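Local coordinates for putative hydrolase (Acinetobacter sp. NBRC 100985, PDB 4XUK), which probably hydrolyses organophosphate triesters and lactones at a two-zinc centre, as a member of the metallo-beta-lactamase superfamily, at residues T179-D184 with G200-E205; G116-G121 with I168-A173; Q259-P264 with G272-A277. The protein carries 2 engineered substitutions. All coordinates share one frame; numbering follows the deposited sequence.

Contact 1 of 3, residues T179-D184 with G200-E205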
# COMPACT_ATOMS: atom_id res chain seq x y z
N THR A 179 28.34 19.83 4.44
CA THR A 179 28.28 18.79 5.47
C THR A 179 27.83 19.39 6.80
O THR A 179 27.90 20.61 6.99
CB THR A 179 29.62 18.04 5.62
OG1 THR A 179 30.63 18.91 6.14
CG2 THR A 179 30.07 17.49 4.27
N TYR A 180 27.35 18.54 7.70
CA TYR A 180 26.86 19.00 9.01
C TYR A 180 27.38 18.10 10.12
O TYR A 180 27.91 17.01 9.88
CB TYR A 180 25.33 19.03 9.06
CG TYR A 180 24.69 17.68 8.84
CD1 TYR A 180 24.63 16.73 9.86
CD2 TYR A 180 24.14 17.34 7.61
CE1 TYR A 180 24.07 15.50 9.66
CE2 TYR A 180 23.56 16.09 7.40
CZ TYR A 180 23.53 15.18 8.43
OH TYR A 180 22.97 13.94 8.24
N LYS A 181 27.17 18.53 11.35
CA LYS A 181 27.51 17.74 12.50
C LYS A 181 26.30 17.50 13.38
O LYS A 181 25.36 18.21 13.30
CB LYS A 181 28.59 18.46 13.29
CG LYS A 181 29.96 18.21 12.76
CD LYS A 181 30.29 16.71 12.72
CE LYS A 181 29.78 15.95 13.96
NZ LYS A 181 28.86 14.85 13.62
N LEU A 182 26.36 16.52 14.24
CA LEU A 182 25.34 16.28 15.23
C LEU A 182 24.90 17.57 15.91
O LEU A 182 25.74 18.39 16.12
CB LEU A 182 26.01 15.38 16.23
CG LEU A 182 25.17 14.52 17.12
CD1 LEU A 182 23.80 14.21 16.55
CD2 LEU A 182 26.00 13.31 17.42
N GLY A 183 23.61 17.77 16.25
CA GLY A 183 23.20 19.01 16.89
C GLY A 183 22.73 20.04 15.89
O GLY A 183 22.00 20.97 16.23
N ASP A 184 23.16 19.87 14.63
CA ASP A 184 22.78 20.78 13.57
C ASP A 184 21.30 20.59 13.20
O ASP A 184 20.82 19.50 13.14
CB ASP A 184 23.69 20.65 12.35
CG ASP A 184 24.99 21.36 12.51
OD1 ASP A 184 25.22 21.94 13.57
OD2 ASP A 184 25.82 21.34 11.58
N GLY A 200 28.69 7.17 8.45
CA GLY A 200 28.07 8.46 8.75
C GLY A 200 26.60 8.50 8.40
O GLY A 200 26.05 9.56 8.07
N HIS A 201 25.94 7.35 8.48
CA HIS A 201 24.52 7.27 8.18
C HIS A 201 23.74 8.06 9.21
O HIS A 201 23.94 7.89 10.41
CB HIS A 201 24.04 5.82 8.16
CG HIS A 201 22.64 5.65 7.64
ND1 HIS A 201 21.53 5.87 8.43
CD2 HIS A 201 22.17 5.30 6.42
CE1 HIS A 201 20.44 5.66 7.71
NE2 HIS A 201 20.80 5.32 6.49
N PHE A 202 22.87 8.96 8.74
CA PHE A 202 22.01 9.73 9.62
C PHE A 202 20.56 9.61 9.18
O PHE A 202 20.26 9.42 7.99
CB PHE A 202 22.37 11.22 9.57
CG PHE A 202 23.38 11.66 10.61
CD1 PHE A 202 24.69 11.20 10.57
CD2 PHE A 202 23.02 12.56 11.60
CE1 PHE A 202 25.62 11.62 11.52
CE2 PHE A 202 23.94 12.99 12.55
CZ PHE A 202 25.25 12.51 12.51
N SER A 203 19.65 9.75 10.14
CA SER A 203 18.24 9.87 9.82
C SER A 203 17.82 11.30 10.12
O SER A 203 18.56 12.04 10.76
CB SER A 203 17.41 8.87 10.64
OG SER A 203 17.90 7.55 10.46
N TYR A 204 16.64 11.70 9.64
CA TYR A 204 16.17 13.07 9.80
C TYR A 204 14.77 13.09 10.40
O TYR A 204 13.87 12.42 9.89
CB TYR A 204 16.19 13.79 8.45
CG TYR A 204 17.56 13.83 7.81
CD1 TYR A 204 18.53 14.71 8.28
CD2 TYR A 204 17.88 12.99 6.75
CE1 TYR A 204 19.79 14.75 7.71
CE2 TYR A 204 19.14 13.03 6.16
CZ TYR A 204 20.09 13.90 6.66
OH TYR A 204 21.35 13.95 6.09
N GLU A 205 14.59 13.86 11.47
CA GLU A 205 13.28 13.96 12.12
C GLU A 205 12.64 15.33 11.89
O GLU A 205 13.26 16.38 12.10
CB GLU A 205 13.39 13.67 13.62
CG GLU A 205 12.03 13.63 14.32
CD GLU A 205 12.14 13.23 15.77
OE1 GLU A 205 13.28 13.15 16.29
OE2 GLU A 205 11.09 12.98 16.40
O HOH W 1 24.53 11.58 6.46
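The aromatic core between these segments is built round Y180, whose ring meets F202 in a T-shaped (edge-to-face) pair. The edge of Y180 is directed at the face of F202, the planes stand at 83° and the centroids are 5.2 Å apart. The nearest ring atom, Y180 CE1, sits above one face of F202, displaced toward the rim at CD2. The two side chains lie antiparallel, which brings the Y180 hydroxyl to the base of its partner, with OH only 3.1 Å from F202 CB. A chi1 of 61°, with CG between the backbone N and the carbonyl carbon, points the Y180 ring across to F202 and Y204.

The polar part is small and buried. Y180 OH lies 2.7 Å from Y204 OH, a hydroxyl-hydroxyl pair whose bonding is not settled; Y204 OH is also bonded to L106 O. A water links G200 O to Y180 OH, the latter only weakly.

Aliphatic packing is slight: L182 CD1 approaches F202 CE2 at 4.2 Å. L182 belongs to a type II turn from K181 to D184, braced by a straight bond from K181 N to D184 OD2 (175°).

In the alpha-beta/beta-alpha sandwich of the metallo-beta-lactamase fold, strand 177-180 borders one sheet beside strand 129-133, while strand 202-208 lies in the other beside strand 189-193, whose V191 packs on both tyrosines.

Contact 2 of 3, residues G116-G121 with I168-A173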
# COMPACT_ATOMS: atom_id res chain seq x y z
N GLY A 116 20.83 10.25 -7.74
CA GLY A 116 19.68 10.97 -8.27
C GLY A 116 19.74 12.49 -8.22
O GLY A 116 18.86 13.15 -8.78
N ILE A 117 20.75 13.06 -7.55
CA ILE A 117 20.86 14.52 -7.56
C ILE A 117 21.35 15.06 -8.90
O ILE A 117 21.21 16.26 -9.18
CB ILE A 117 21.74 15.09 -6.39
CG1 ILE A 117 23.22 14.70 -6.54
CG2 ILE A 117 21.18 14.63 -5.04
CD1 ILE A 117 24.12 15.20 -5.40
N SER A 118 21.90 14.18 -9.73
CA SER A 118 22.45 14.59 -11.02
C SER A 118 22.08 13.57 -12.10
O SER A 118 21.69 12.44 -11.79
CB SER A 118 23.98 14.69 -10.94
OG SER A 118 24.38 15.66 -9.99
N LYS A 119 22.20 13.97 -13.36
CA LYS A 119 21.99 13.05 -14.48
C LYS A 119 22.83 13.53 -15.64
O LYS A 119 22.86 14.72 -15.92
CB LYS A 119 20.52 13.04 -14.91
CG LYS A 119 20.20 12.01 -16.00
CD LYS A 119 20.21 10.58 -15.45
CE LYS A 119 19.89 9.58 -16.57
NZ LYS A 119 19.46 8.25 -16.07
N ASP A 120 23.51 12.60 -16.32
CA ASP A 120 24.43 12.95 -17.40
C ASP A 120 25.47 13.95 -16.90
O ASP A 120 25.93 14.81 -17.66
CB ASP A 120 23.67 13.55 -18.61
CG ASP A 120 22.92 12.51 -19.43
OD1 ASP A 120 22.71 11.37 -18.95
OD2 ASP A 120 22.52 12.83 -20.57
N GLY A 121 25.82 13.88 -15.62
CA GLY A 121 26.84 14.78 -15.07
C GLY A 121 26.42 16.23 -14.81
O GLY A 121 27.27 17.08 -14.50
N ILE A 168 28.01 14.53 -7.07
CA ILE A 168 28.12 15.73 -6.22
C ILE A 168 28.98 16.84 -6.82
O ILE A 168 28.88 17.99 -6.39
CB ILE A 168 28.64 15.39 -4.81
CG1 ILE A 168 30.12 14.98 -4.85
CG2 ILE A 168 27.79 14.29 -4.18
CD1 ILE A 168 30.69 14.77 -3.47
N ALA A 169 29.82 16.50 -7.79
CA ALA A 169 30.66 17.47 -8.49
C ALA A 169 29.93 18.74 -8.97
O ALA A 169 30.43 19.84 -8.74
CB ALA A 169 31.42 16.79 -9.65
N PRO A 170 28.76 18.59 -9.62
CA PRO A 170 28.03 19.78 -10.06
C PRO A 170 27.58 20.66 -8.90
O PRO A 170 27.43 21.87 -9.08
CB PRO A 170 26.80 19.20 -10.77
CG PRO A 170 27.18 17.84 -11.17
CD PRO A 170 28.09 17.35 -10.08
N TYR A 171 27.36 20.07 -7.72
CA TYR A 171 26.92 20.87 -6.58
C TYR A 171 28.11 21.51 -5.87
O TYR A 171 28.04 22.68 -5.46
CB TYR A 171 26.07 20.05 -5.62
CG TYR A 171 24.75 19.64 -6.23
CD1 TYR A 171 24.67 18.53 -7.07
CD2 TYR A 171 23.59 20.37 -5.99
CE1 TYR A 171 23.45 18.16 -7.66
CE2 TYR A 171 22.37 20.00 -6.56
CZ TYR A 171 22.31 18.89 -7.39
OH TYR A 171 21.11 18.53 -7.97
N GLN A 172 29.21 20.77 -5.73
CA GLN A 172 30.46 21.35 -5.23
C GLN A 172 30.90 22.55 -6.07
O GLN A 172 31.31 23.58 -5.53
CB GLN A 172 31.56 20.29 -5.21
CG GLN A 172 31.42 19.24 -4.10
CD GLN A 172 32.46 18.14 -4.23
OE1 GLN A 172 32.69 17.63 -5.33
NE2 GLN A 172 33.10 17.80 -3.12
N ALA A 173 30.80 22.42 -7.39
CA ALA A 173 31.14 23.51 -8.30
C ALA A 173 30.35 24.80 -8.02
O ALA A 173 30.85 25.90 -8.27
CB ALA A 173 30.95 23.08 -9.73
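Y171 OH is gripped twice: it donates to I117 O at 2.6 Å, and it is also hydrogen-bonded to F125 N. Through this hydroxyl, the last turns of helix 151-173 are fastened to the chain just beyond H108, H110, D112 and H113, the zinc ligands of the HxHxDH motif that marks the metallo-beta-lactamase fold. I117 O receives the phenol at a C=O...donor angle of 139°, with the donor 19° from the carbonyl plane. I117 O and S118 OG both border the edge of the phenol near CE1.

Apolar packing supports the same ring. I117 CG1 is 3.6 Å from Y171 CE1, and its chi1 of 67° puts CG1 between the backbone N and carbonyl carbon, from where CD1 can extend along the tyrosine. That methyl also reaches I168 CG2, 4.0 Å away, one turn earlier on the helix. V130 of strand 129-133 packs against both I117 and Y171, joining the cluster to the sheet that holds that strand.

S118 adds a second polar tie, since its OG is hydrogen-bonded to A167 O just before I168. The helix is kinked here: P170 has no N-H to give, and Y171 N makes only a weak bond, to I168 O. P170 CG points to the hairpin of strands 118-119 and 122-123, lying 3.7 Å from S118 OG and 3.4 Å from G121 O.

Contact 3 of 3, residues Q259-P264 with G272-A277. Engineered in segment 272-277: T274 (natural residue Ile).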
# COMPACT_ATOMS: atom_id res chain seq x y z
N GLN A 259 6.15 7.37 16.20
CA GLN A 259 6.47 8.27 15.10
C GLN A 259 6.04 7.67 13.77
O GLN A 259 6.12 6.46 13.57
CB GLN A 259 7.98 8.56 15.04
CG GLN A 259 8.57 9.28 16.25
CD GLN A 259 9.17 8.32 17.27
OE1 GLN A 259 8.61 7.25 17.53
NE2 GLN A 259 10.29 8.71 17.86
N THR A 260 5.62 8.51 12.88
CA THR A 260 5.40 8.15 11.51
C THR A 260 6.78 7.95 10.85
O THR A 260 7.66 8.72 11.08
CB THR A 260 4.67 9.29 10.79
OG1 THR A 260 3.39 9.52 11.38
CG2 THR A 260 4.58 9.03 9.39
N ILE A 261 6.95 6.94 10.03
CA ILE A 261 8.23 6.57 9.46
C ILE A 261 8.22 6.68 7.94
O ILE A 261 7.29 6.24 7.33
CB ILE A 261 8.50 5.11 9.86
CG1 ILE A 261 8.56 5.00 11.36
CG2 ILE A 261 9.66 4.48 9.13
CD1 ILE A 261 9.70 5.71 11.97
N ALA A 262 9.28 7.25 7.36
CA ALA A 262 9.39 7.26 5.91
C ALA A 262 10.71 6.58 5.56
O ALA A 262 11.78 7.04 5.95
CB ALA A 262 9.36 8.68 5.38
N ALA A 263 10.63 5.47 4.84
CA ALA A 263 11.81 4.63 4.62
C ALA A 263 12.09 4.40 3.15
O ALA A 263 11.20 3.99 2.40
CB ALA A 263 11.62 3.30 5.32
N PRO A 264 13.36 4.59 2.73
CA PRO A 264 13.68 4.37 1.32
C PRO A 264 13.56 2.91 0.88
O PRO A 264 13.34 2.68 -0.31
CB PRO A 264 15.14 4.84 1.21
CG PRO A 264 15.69 4.71 2.58
CD PRO A 264 14.53 5.06 3.49
N GLY A 272 4.66 4.70 7.04
CA GLY A 272 3.88 3.87 7.95
C GLY A 272 4.34 4.03 9.38
O GLY A 272 4.95 5.04 9.74
N HIS A 273 4.05 3.03 10.21
CA HIS A 273 4.40 3.08 11.62
C HIS A 273 4.88 1.69 12.03
O HIS A 273 4.65 0.72 11.30
CB HIS A 273 3.16 3.43 12.44
CG HIS A 273 2.61 4.79 12.14
ND1 HIS A 273 1.77 5.04 11.08
CD2 HIS A 273 2.77 5.97 12.78
CE1 HIS A 273 1.43 6.32 11.08
NE2 HIS A 273 2.02 6.91 12.10
N THR A 274 5.57 1.58 13.16
CA THR A 274 5.95 0.26 13.64
C THR A 274 5.29 -0.11 14.96
O THR A 274 5.26 0.69 15.91
CB THR A 274 7.49 0.02 13.69
OG1 THR A 274 7.88 -0.50 14.97
CG2 THR A 274 8.23 1.28 13.43
N TYR A 275 4.74 -1.31 14.99
CA TYR A 275 4.12 -1.86 16.18
C TYR A 275 4.98 -2.98 16.72
O TYR A 275 5.68 -3.64 15.95
CB TYR A 275 2.74 -2.41 15.83
CG TYR A 275 2.14 -3.31 16.89
CD1 TYR A 275 1.50 -2.78 18.00
CD2 TYR A 275 2.19 -4.70 16.76
CE1 TYR A 275 0.94 -3.60 18.96
CE2 TYR A 275 1.63 -5.53 17.72
CZ TYR A 275 1.01 -4.97 18.82
OH TYR A 275 0.47 -5.78 19.78
N SER A 276 4.94 -3.17 18.04
CA SER A 276 5.55 -4.33 18.67
C SER A 276 4.68 -4.81 19.83
O SER A 276 4.23 -4.01 20.66
CB SER A 276 6.94 -3.98 19.20
OG SER A 276 7.53 -5.11 19.82
N ALA A 277 4.46 -6.11 19.90
CA ALA A 277 3.68 -6.70 20.98
C ALA A 277 4.55 -6.98 22.20
O ALA A 277 4.05 -7.01 23.33
CB ALA A 277 3.00 -7.98 20.51
O HOH W 2 5.93 3.95 14.75
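Backbone hydrogen bonding between I261 and G272 carries this contact. The two residues form an antiparallel hydrogen-bonded pair: I261 N donates to G272 O at 2.8 Å and G272 N returns a bond to I261 O at 3.1 Å. The strands then splay, their axes inclined at 117° between N-to-C directions, and a water takes over. It donates to Q259 O and accepts from T274 N, the latter at 2.9 Å, bridging backbone atoms that no longer meet directly.

The polar side-chain contacts centre on H273. Its chi1 of -63° sets the imidazole beside its own backbone N, with CD2 3.5 Å from Q259 O. From there NE2 gives a weak, bent bond to T260 OG1 (3.0 Å, 121°), a hydroxyl that is also hydrogen-bonded to E211 OE2. Beyond this pair the imidazole stacks on Y47 of the second subunit, whose hydroxyl is bonded to T274 O, so the strand 271-275 is part of the dimer contact.

Apolar contact is thin. I261 CG1 comes 4.3 Å from CG2 of T274, an engineered residue that replaces isoleucine, and F254 of helix 240-257 packs on both side chains.

Strands 260-262 and 271-275 make a beta hairpin in the second sheet of the alpha-beta/beta-alpha sandwich, and its connecting loop carries H265, a ligand of one of the two zinc ions, consistent with the dinuclear site of the metallo-beta-lactamase superfamily.

In the fold
The three contacts follow one another along the chain in the order contact 2, contact 1, contact 3, without overlap. Helix 151-173 of contact 2 is followed by strand 177-180 of contact 1; the centres of the two contacts are about 21 Å apart. Contact 1 then bridges the two sheets of the sandwich, and its strand 202-208 shares the second sheet with the hairpin of contact 3, whose centre is about 20 Å away. Contacts 2 and 3, about 32 Å apart between centres, lie on opposite sides of the chain's centre. Contact 2 follows the HxHxDH zinc ligands in sequence, while contact 3 flanks the loop of H265 and faces the second subunit.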